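Long-range contacts in oxidoreductase, putative (Neosartorya fumigata, PDB 6SKX), which probably catalyses the NADPH-dependent reductive amination of carbonyl compounds, reducing the imine formed from ketone and amine to an amine product: residues 2-7 / 60-65; 54-59 / 83-88; 111-116 / 131-136; 90-95 / 166-171. All coordinates share one frame; numbering follows the deposited sequence.

Interaction 1 of 4, residues 2-7 / 60-65; sequences SSVSIF and LIIICL
The one aromatic ring of this contact, that of Phe7, meets Ile61 obliquely: the methyl CG2 of Ile61 comes to 4.1 Å from Phe7 CD1, and the two side chains run side by side in the same direction. Beyond the two segments the ring meets that of Trp30, their planes about 30° apart, and touches Thr74 and Leu75 of helix 68-75. Ring and Ile61 share one side of the sheet with Ser5 and Ile63. On the other side Ile6 lies alongside Ile62, its CD1 reaching back to 3.6 Å from Ile62 CB. In Val4, CG1 sits between the backbone N and the carbonyl carbon (chi1 80°), which leaves CG2 on the side of Ile62, 3.6 Å from Ile62 CG1; Leu60 borders the same methyl. Between the two layers of side chains the backbones run parallel, zipped by four hydrogen bonds: Ser5 N to Leu60 O (3.0 Å), Ile62 N to Ser5 O, Phe7 N to Ile62 O, and Cys64 N to Phe7 O (2.8 Å). The first is the most bent, 148° at the hydrogen. The hydroxyl of Ser5 is satisfied by the carbonyl of Gly54. Leu65, an NADP(+)-binding residue, leans its CD2 methyl back to 3.8 Å from Phe7 O, just where strand 3-7 gives way to a glycine-rich turn leading into helix 11-22, consistent with a GxGxxG motif (Gly8, Gly10, Gly13). Adjacent parallel strands 3-7 and 60-63, the first running into such a turn at its C-terminal end, are characteristic of the centre of a Rossmann fold.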
# COMPACT_ATOMS: atom_id res chain seq x y z
N SER A 2 11.41 33.80 21.98
CA SER A 2 9.99 33.87 21.55
C SER A 2 9.14 32.88 22.36
O SER A 2 9.71 32.09 23.08
CB SER A 2 9.79 33.70 20.08
OG SER A 2 8.50 34.14 19.70
N SER A 3 7.82 32.93 22.20
CA SER A 3 6.94 32.06 23.02
C SER A 3 5.95 31.27 22.17
O SER A 3 5.80 31.57 21.00
CB SER A 3 6.22 32.88 24.04
OG SER A 3 5.16 33.58 23.43
N VAL A 4 5.28 30.32 22.81
CA VAL A 4 4.24 29.46 22.20
C VAL A 4 3.38 28.89 23.32
O VAL A 4 3.86 28.79 24.42
CB VAL A 4 4.89 28.36 21.34
CG1 VAL A 4 5.39 27.20 22.16
CG2 VAL A 4 3.96 27.87 20.26
N SER A 5 2.12 28.58 23.05
CA SER A 5 1.22 27.96 24.05
C SER A 5 0.57 26.73 23.41
O SER A 5 0.01 26.89 22.31
CB SER A 5 0.17 28.96 24.48
OG SER A 5 -0.57 28.44 25.54
N ILE A 6 0.69 25.54 24.01
CA ILE A 6 0.24 24.25 23.41
C ILE A 6 -0.98 23.76 24.20
O ILE A 6 -0.92 23.74 25.44
CB ILE A 6 1.34 23.17 23.50
CG1 ILE A 6 2.70 23.63 22.94
CG2 ILE A 6 0.88 21.86 22.90
CD1 ILE A 6 2.69 23.86 21.48
N PHE A 7 -2.00 23.30 23.50
CA PHE A 7 -3.16 22.61 24.13
C PHE A 7 -3.11 21.12 23.75
O PHE A 7 -3.33 20.78 22.53
CB PHE A 7 -4.47 23.28 23.68
CG PHE A 7 -4.85 24.50 24.48
CD1 PHE A 7 -4.35 25.75 24.16
CD2 PHE A 7 -5.72 24.41 25.55
CE1 PHE A 7 -4.69 26.87 24.91
CE2 PHE A 7 -6.06 25.53 26.31
CZ PHE A 7 -5.52 26.75 25.99
N LEU A 60 0.67 32.99 20.00
CA LEU A 60 0.72 31.79 19.12
C LEU A 60 0.26 30.57 19.92
O LEU A 60 0.97 30.14 20.81
CB LEU A 60 2.14 31.62 18.58
CG LEU A 60 2.34 30.47 17.60
CD1 LEU A 60 1.38 30.57 16.43
CD2 LEU A 60 3.77 30.44 17.11
N ILE A 61 -0.90 30.05 19.56
CA ILE A 61 -1.60 28.94 20.23
C ILE A 61 -1.63 27.75 19.27
O ILE A 61 -2.12 27.93 18.17
CB ILE A 61 -2.99 29.46 20.62
CG1 ILE A 61 -2.86 30.54 21.71
CG2 ILE A 61 -3.90 28.33 21.07
CD1 ILE A 61 -3.95 31.52 21.60
N ILE A 62 -1.02 26.62 19.66
CA ILE A 62 -0.94 25.36 18.86
C ILE A 62 -1.84 24.33 19.55
O ILE A 62 -1.64 24.03 20.74
CB ILE A 62 0.49 24.79 18.74
CG1 ILE A 62 1.56 25.86 18.46
CG2 ILE A 62 0.52 23.68 17.71
CD1 ILE A 62 1.65 26.28 17.05
N ILE A 63 -2.85 23.86 18.85
CA ILE A 63 -3.84 22.93 19.45
C ILE A 63 -3.59 21.55 18.86
O ILE A 63 -3.58 21.43 17.61
CB ILE A 63 -5.27 23.43 19.16
CG1 ILE A 63 -5.42 24.92 19.53
CG2 ILE A 63 -6.28 22.55 19.87
CD1 ILE A 63 -6.78 25.48 19.20
N CYS A 64 -3.49 20.55 19.73
CA CYS A 64 -3.33 19.13 19.34
C CYS A 64 -4.15 18.27 20.32
O CYS A 64 -3.55 17.78 21.30
CB CYS A 64 -1.85 18.75 19.35
SG CYS A 64 -1.53 17.13 18.62
N LEU A 65 -5.47 18.15 20.10
CA LEU A 65 -6.40 17.41 21.00
C LEU A 65 -6.99 16.21 20.24
O LEU A 65 -6.62 16.01 19.05
CB LEU A 65 -7.47 18.38 21.52
CG LEU A 65 -6.98 19.50 22.44
CD1 LEU A 65 -8.08 20.52 22.70
CD2 LEU A 65 -6.48 18.95 23.76

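Interaction 2 of 4, residues 54-59 / 83-88; sequences GINASD and HGKTII
Lys85 reaches across to Ile55, Ser58 and Asp59, and the chain leads up to it through Gly84, whose positive phi of 72° turns the backbone beside the Asp59 carboxylate. The lysine then carries most of the contact. Its chain is bent at chi2 (-61°) and extended beyond, which brings the ammonium to the carbonyls of Ile55 and Ser58. There NZ is gripped three times: by Asp59 OD1 at 2.9 Å in a salt bridge nearly in line with the C-O bond, by Ile55 O at 3.1 Å, and by Ser58 O at 3.1 Å, where the donor stands well above the carbonyl plane. The aliphatic part is used too, Ile55 CG2 lying 4.0 Å from Lys85 CE. Next, Thr86 N gives a straight hydrogen bond of 2.9 Å to Asp59 O, which starts the parallel pairing of strands 60-63 and 86-89; the Thr86 hydroxyl bonds to Arg111. One ammonium thus ties helix residue Ile55 to Ser58 and Asp59 just before strand 60-63. Two carbonyls and a carboxylate around NZ should favour the protonated lysine, and the ammonium in turn the ionised aspartate, though the exposed position of Asp59 probably weakens the electrostatic gain.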
# COMPACT_ATOMS: atom_id res chain seq x y z
N GLY A 54 -4.03 29.56 29.24
CA GLY A 54 -3.36 28.98 28.06
C GLY A 54 -3.43 29.94 26.89
O GLY A 54 -2.40 30.14 26.24
N ILE A 55 -4.60 30.55 26.67
CA ILE A 55 -4.83 31.61 25.64
C ILE A 55 -4.02 32.86 25.99
O ILE A 55 -3.44 33.45 25.07
CB ILE A 55 -6.33 31.93 25.47
CG1 ILE A 55 -7.13 30.71 25.01
CG2 ILE A 55 -6.52 33.12 24.54
CD1 ILE A 55 -6.66 30.14 23.70
N ASN A 56 -3.95 33.27 27.27
CA ASN A 56 -3.18 34.49 27.63
C ASN A 56 -1.66 34.23 27.68
O ASN A 56 -0.95 35.23 27.69
CB ASN A 56 -3.73 35.16 28.89
CG ASN A 56 -5.04 35.87 28.61
OD1 ASN A 56 -6.04 35.60 29.26
ND2 ASN A 56 -5.09 36.70 27.57
N ALA A 57 -1.20 32.98 27.67
CA ALA A 57 0.25 32.71 27.80
C ALA A 57 1.03 33.10 26.55
O ALA A 57 2.22 33.32 26.67
CB ALA A 57 0.47 31.26 28.14
N SER A 58 0.37 33.19 25.39
CA SER A 58 1.08 33.54 24.14
C SER A 58 0.09 34.00 23.07
O SER A 58 -1.08 33.70 23.20
CB SER A 58 1.83 32.34 23.64
OG SER A 58 2.61 32.67 22.52
N ASP A 59 0.57 34.76 22.10
CA ASP A 59 -0.26 35.10 20.91
C ASP A 59 -0.29 33.91 19.91
O ASP A 59 -1.21 33.90 19.06
CB ASP A 59 0.24 36.39 20.25
CG ASP A 59 -0.35 37.66 20.87
OD1 ASP A 59 -1.16 37.50 21.84
OD2 ASP A 59 -0.00 38.79 20.39
N HIS A 83 -9.09 37.71 20.84
CA HIS A 83 -8.85 38.90 19.98
C HIS A 83 -7.32 39.03 19.76
O HIS A 83 -6.57 39.07 20.76
CB HIS A 83 -9.53 40.16 20.57
CG HIS A 83 -9.51 41.34 19.65
ND1 HIS A 83 -10.47 41.52 18.63
CD2 HIS A 83 -8.63 42.36 19.53
CE1 HIS A 83 -10.16 42.60 17.93
NE2 HIS A 83 -9.04 43.14 18.48
N GLY A 84 -6.90 39.16 18.49
CA GLY A 84 -5.48 39.32 18.08
C GLY A 84 -4.65 38.03 18.24
O GLY A 84 -3.46 38.09 17.99
N LYS A 85 -5.24 36.88 18.59
CA LYS A 85 -4.49 35.59 18.68
C LYS A 85 -4.39 34.92 17.30
O LYS A 85 -5.26 35.12 16.46
CB LYS A 85 -5.16 34.59 19.61
CG LYS A 85 -5.31 35.06 21.05
CD LYS A 85 -3.99 35.36 21.73
CE LYS A 85 -4.17 35.99 23.09
NZ LYS A 85 -2.86 36.18 23.74
N THR A 86 -3.30 34.18 17.09
CA THR A 86 -3.12 33.28 15.93
C THR A 86 -3.28 31.83 16.40
O THR A 86 -2.52 31.38 17.24
CB THR A 86 -1.77 33.48 15.27
OG1 THR A 86 -1.68 34.85 14.89
CG2 THR A 86 -1.59 32.55 14.09
N ILE A 87 -4.27 31.13 15.86
CA ILE A 87 -4.57 29.73 16.24
C ILE A 87 -4.09 28.80 15.13
O ILE A 87 -4.38 29.04 13.93
CB ILE A 87 -6.07 29.62 16.53
CG1 ILE A 87 -6.40 30.51 17.73
CG2 ILE A 87 -6.47 28.17 16.73
CD1 ILE A 87 -7.84 30.48 18.13
N ILE A 88 -3.26 27.83 15.51
CA ILE A 88 -2.84 26.72 14.61
C ILE A 88 -3.48 25.45 15.14
O ILE A 88 -3.05 24.97 16.20
CB ILE A 88 -1.31 26.60 14.55
CG1 ILE A 88 -0.60 27.94 14.30
CG2 ILE A 88 -0.94 25.54 13.53
CD1 ILE A 88 -0.91 28.62 12.98

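Interaction 3 of 4, residues 111-116 / 131-136; sequences RYVHGG and VLYSGS
Strands 111-118 and 130-135 form a beta hairpin, and His114 and Ser134 make one of its antiparallel hydrogen-bonded pairs. His114 N reaches Ser134 O at 2.9 Å and Ser134 N returns to His114 O at 3.0 Å. Gly116 and Leu132 repeat the exchange further along, with both N-to-O distances 2.9 Å. At the far end Ser136 N bonds to Tyr112 O, almost straight at 174°. Between these rungs the non-hydrogen-bonded pairs bring backbones closer, the CA atoms of Gly115 and Tyr133 standing 4.5 Å apart. Gly115 CA also makes a CA-H...O contact of 3.0 Å with Leu132 O and lies against the Tyr133 ring. Gly135 faces Val113 with phi at 125°, a backbone shape that suits glycine. Tyr133 is the main flat group. Val131 CG1, from its own strand, lies over one face toward the rim, while Val113 CG2 approaches obliquely, 3.7 Å from Tyr133 CD1. The tyrosine CG stands anti to the carbonyl carbon (chi1 -62°), which brings CD1 to 3.9 Å from His114 O and against that valine methyl. On the other side of the hairpin the Ser134 hydroxyl is held by Asp159 O and Ala163 N. Ser136 is the N-cap of helix 137-147, its OG bonded to Ala139 N. That helix covers the Tyr133 side, where Phe140 meets the tyrosine ring; helix 162-188 lies against His114, Leu132 and Ser134, Leu200 of the second subunit also packs on Leu132, and strand 86-89 flanks strand 111-118 through backbone bonds to Arg111, Val113 and Gly115.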
# COMPACT_ATOMS: atom_id res chain seq x y z
N ARG A 111 -7.10 34.86 14.07
CA ARG A 111 -6.74 34.31 12.73
C ARG A 111 -6.55 32.79 12.87
O ARG A 111 -6.15 32.34 13.98
CB ARG A 111 -5.47 34.99 12.23
CG ARG A 111 -5.67 36.45 11.81
CD ARG A 111 -4.37 37.14 11.37
NE ARG A 111 -3.23 36.81 12.22
CZ ARG A 111 -1.97 37.17 12.01
NH1 ARG A 111 -1.62 37.88 10.96
NH2 ARG A 111 -1.05 36.80 12.88
N TYR A 112 -6.83 32.01 11.82
CA TYR A 112 -6.92 30.52 11.89
C TYR A 112 -6.19 29.84 10.74
O TYR A 112 -6.42 30.16 9.56
CB TYR A 112 -8.38 30.09 11.88
CG TYR A 112 -8.63 28.64 12.19
CD1 TYR A 112 -8.60 27.67 11.20
CD2 TYR A 112 -8.94 28.23 13.47
CE1 TYR A 112 -8.88 26.34 11.47
CE2 TYR A 112 -9.23 26.90 13.76
CZ TYR A 112 -9.21 25.95 12.76
OH TYR A 112 -9.46 24.62 13.04
N VAL A 113 -5.31 28.90 11.08
CA VAL A 113 -4.80 27.92 10.09
C VAL A 113 -4.95 26.53 10.69
O VAL A 113 -4.72 26.38 11.89
CB VAL A 113 -3.39 28.23 9.55
CG1 VAL A 113 -2.81 29.55 10.03
CG2 VAL A 113 -2.42 27.09 9.68
N HIS A 114 -5.39 25.59 9.85
CA HIS A 114 -5.52 24.15 10.19
C HIS A 114 -4.27 23.42 9.69
O HIS A 114 -3.69 23.86 8.64
CB HIS A 114 -6.83 23.56 9.64
CG HIS A 114 -7.35 22.48 10.52
ND1 HIS A 114 -6.80 21.21 10.53
CD2 HIS A 114 -8.26 22.49 11.51
CE1 HIS A 114 -7.40 20.48 11.44
NE2 HIS A 114 -8.29 21.23 12.06
N GLY A 115 -3.85 22.36 10.40
CA GLY A 115 -2.75 21.49 9.94
C GLY A 115 -3.10 20.01 10.04
O GLY A 115 -3.90 19.63 10.93
N GLY A 116 -2.53 19.21 9.12
CA GLY A 116 -2.43 17.74 9.16
C GLY A 116 -0.98 17.33 9.38
O GLY A 116 -0.10 17.59 8.48
N VAL A 131 4.14 18.70 7.79
CA VAL A 131 2.79 19.20 8.19
C VAL A 131 2.16 19.97 7.03
O VAL A 131 2.84 20.85 6.46
CB VAL A 131 2.87 20.04 9.47
CG1 VAL A 131 1.48 20.41 9.96
CG2 VAL A 131 3.64 19.30 10.55
N LEU A 132 0.92 19.64 6.67
CA LEU A 132 0.14 20.39 5.64
C LEU A 132 -0.66 21.48 6.37
O LEU A 132 -1.19 21.16 7.45
CB LEU A 132 -0.82 19.44 4.93
CG LEU A 132 -0.19 18.16 4.38
CD1 LEU A 132 -1.27 17.16 4.00
CD2 LEU A 132 0.70 18.46 3.20
N TYR A 133 -0.70 22.69 5.81
CA TYR A 133 -1.40 23.86 6.42
C TYR A 133 -2.30 24.56 5.39
O TYR A 133 -1.96 24.67 4.17
CB TYR A 133 -0.38 24.88 6.93
CG TYR A 133 0.54 24.40 8.02
CD1 TYR A 133 0.13 24.44 9.35
CD2 TYR A 133 1.85 24.02 7.74
CE1 TYR A 133 0.99 24.03 10.37
CE2 TYR A 133 2.73 23.65 8.75
CZ TYR A 133 2.29 23.65 10.06
OH TYR A 133 3.13 23.26 11.07
N SER A 134 -3.41 25.10 5.88
CA SER A 134 -4.34 25.89 5.02
C SER A 134 -5.17 26.83 5.90
O SER A 134 -5.40 26.49 7.11
CB SER A 134 -5.20 24.97 4.14
OG SER A 134 -6.27 24.40 4.87
N GLY A 135 -5.57 27.97 5.32
CA GLY A 135 -6.39 29.02 5.98
C GLY A 135 -5.69 30.36 5.90
O GLY A 135 -5.12 30.67 4.81
N SER A 136 -5.61 31.10 7.01
CA SER A 136 -5.08 32.49 6.99
C SER A 136 -3.64 32.51 6.48
O SER A 136 -2.75 32.00 7.12
CB SER A 136 -5.18 33.17 8.32
OG SER A 136 -4.30 34.28 8.33

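Interaction 4 of 4, residues 90-95 / 166-171; sequences LTNGTP and HDLALL
Leu168 carries the close part of this contact, fitting its forked end against the loop 92-95 as that loop enters helix 95-106. One branch, CD1, lies 3.7 Å from Gly93 O and 4.0 Å from Pro95 CD, the leucine side chain crossing the proline at a slant; CD1 also borders Thr94 CA at 4.1 Å. The other branch, CD2, turns to the amide of Asn92, 4.0 Å from ND2. With CG anti to the carbonyl carbon (chi1 -65°), the leucine points its fork off the helix at the loop. The carbonyl of Gly93, beside these methyls, is bonded to the Ser164 hydroxyl one turn earlier in the helix.

The Asn92 end is looser. Its ND2 comes only to 3.7 Å from Asp167 OD2, too long for a hydrogen bond, and the amide and carboxylate planes stand 83° apart, so the two groups are near neighbours without a direct bond. Leu171 CD1 is farther still, 4.3 Å from ND2. No hydrogen bond joins the two segments, and Asn92 is partly exposed. Its OD1 is taken by Asn240 of the second subunit, an intersubunit bond that helps fix the amide. Asn92 binds NADP(+), although no cofactor is bound to this chain in the model, so this looser end belongs to the cofactor site.

Segment 90-95 is the loop between strand 86-89 and helix 95-106, which Thr94 caps, while segment 166-171 is part of the long helix 162-188 leading from the nucleotide-binding domain into the C-terminal one. Ala244 of the second subunit lies against Leu168.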
# COMPACT_ATOMS: atom_id res chain seq x y z
N LEU A 90 -3.99 21.58 14.79
CA LEU A 90 -3.39 20.33 14.22
C LEU A 90 -4.21 19.09 14.62
O LEU A 90 -3.79 17.94 14.31
CB LEU A 90 -1.94 20.20 14.71
CG LEU A 90 -1.05 21.39 14.34
CD1 LEU A 90 0.38 21.18 14.85
CD2 LEU A 90 -1.02 21.61 12.83
N THR A 91 -5.36 19.32 15.26
CA THR A 91 -6.37 18.28 15.59
C THR A 91 -6.96 17.64 14.33
O THR A 91 -7.49 18.38 13.45
CB THR A 91 -7.47 18.88 16.47
OG1 THR A 91 -6.77 19.58 17.51
CG2 THR A 91 -8.38 17.81 17.01
N ASN A 92 -6.92 16.30 14.27
CA ASN A 92 -7.46 15.47 13.17
C ASN A 92 -8.98 15.70 13.09
O ASN A 92 -9.62 15.63 14.16
CB ASN A 92 -7.17 13.97 13.37
CG ASN A 92 -7.91 13.11 12.36
OD1 ASN A 92 -8.89 12.44 12.69
ND2 ASN A 92 -7.47 13.14 11.11
N GLY A 93 -9.50 15.99 11.90
CA GLY A 93 -10.95 15.90 11.60
C GLY A 93 -11.23 16.13 10.13
O GLY A 93 -10.28 16.03 9.31
N THR A 94 -12.47 16.49 9.81
CA THR A 94 -12.96 16.68 8.40
C THR A 94 -12.84 18.13 7.96
O THR A 94 -12.75 19.04 8.77
CB THR A 94 -14.43 16.27 8.28
OG1 THR A 94 -15.12 17.19 9.12
CG2 THR A 94 -14.67 14.84 8.73
N PRO A 95 -12.77 18.37 6.64
CA PRO A 95 -12.80 19.73 6.11
C PRO A 95 -13.96 20.60 6.62
O PRO A 95 -13.75 21.77 6.91
CB PRO A 95 -12.86 19.52 4.58
CG PRO A 95 -12.16 18.17 4.37
CD PRO A 95 -12.53 17.36 5.59
N HIS A 166 -6.45 16.79 2.32
CA HIS A 166 -5.16 16.16 1.94
C HIS A 166 -4.74 15.14 3.02
O HIS A 166 -4.29 14.04 2.68
CB HIS A 166 -4.11 17.23 1.65
CG HIS A 166 -4.28 17.88 0.33
ND1 HIS A 166 -5.36 18.71 0.05
CD2 HIS A 166 -3.52 17.86 -0.79
CE1 HIS A 166 -5.26 19.15 -1.19
NE2 HIS A 166 -4.14 18.64 -1.73
N ASP A 167 -4.94 15.48 4.29
CA ASP A 167 -4.52 14.64 5.44
C ASP A 167 -5.30 13.33 5.33
O ASP A 167 -4.67 12.28 5.25
CB ASP A 167 -4.69 15.43 6.75
CG ASP A 167 -4.50 14.64 8.04
OD1 ASP A 167 -3.82 13.59 8.01
OD2 ASP A 167 -5.05 15.06 9.05
N LEU A 168 -6.62 13.39 5.31
CA LEU A 168 -7.50 12.20 5.18
C LEU A 168 -7.19 11.43 3.89
O LEU A 168 -7.13 10.21 3.94
CB LEU A 168 -8.96 12.67 5.21
CG LEU A 168 -9.39 13.30 6.53
CD1 LEU A 168 -10.81 13.81 6.40
CD2 LEU A 168 -9.27 12.31 7.68
N ALA A 169 -6.92 12.09 2.77
CA ALA A 169 -6.51 11.39 1.54
C ALA A 169 -5.28 10.52 1.84
O ALA A 169 -5.35 9.29 1.60
CB ALA A 169 -6.30 12.36 0.41
N LEU A 170 -4.22 11.09 2.41
CA LEU A 170 -2.93 10.36 2.64
C LEU A 170 -3.16 9.20 3.62
O LEU A 170 -2.53 8.11 3.43
CB LEU A 170 -1.85 11.33 3.14
CG LEU A 170 -1.31 12.35 2.12
CD1 LEU A 170 -0.39 13.36 2.81
CD2 LEU A 170 -0.56 11.67 0.98
N LEU A 171 -4.06 9.36 4.59
CA LEU A 171 -4.37 8.29 5.58
C LEU A 171 -5.15 7.14 4.91
O LEU A 171 -4.97 5.98 5.33
CB LEU A 171 -5.12 8.90 6.77
CG LEU A 171 -4.26 9.86 7.61
CD1 LEU A 171 -5.07 10.55 8.70
CD2 LEU A 171 -3.07 9.13 8.23

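Overall arrangement
Interactions 1 and 3 join strand pairs of one sheet, 3-7 with 60-63 and 111-118 with 130-135; interaction 2 sits where strands 60-63 and 86-89, between them, begin. Ser3 OG meets Ser58 OG at 2.9 Å, joining 1 to 2, and Ile87 N meets Arg111 O at 2.9 Å, joining 2 to 3. Interaction 4 lies toward the C-terminal domain, about 19 Å from interaction 1 between centres, yet Ile63 O still reaches Leu90 N at 2.9 Å. Leu65 of interaction 1 and Asn92 of interaction 4, side chains about 9 Å apart, both belong to the NADP(+) site; interaction 2 lies away from it, the Ile55 side chain about 10 Å from that of Leu65.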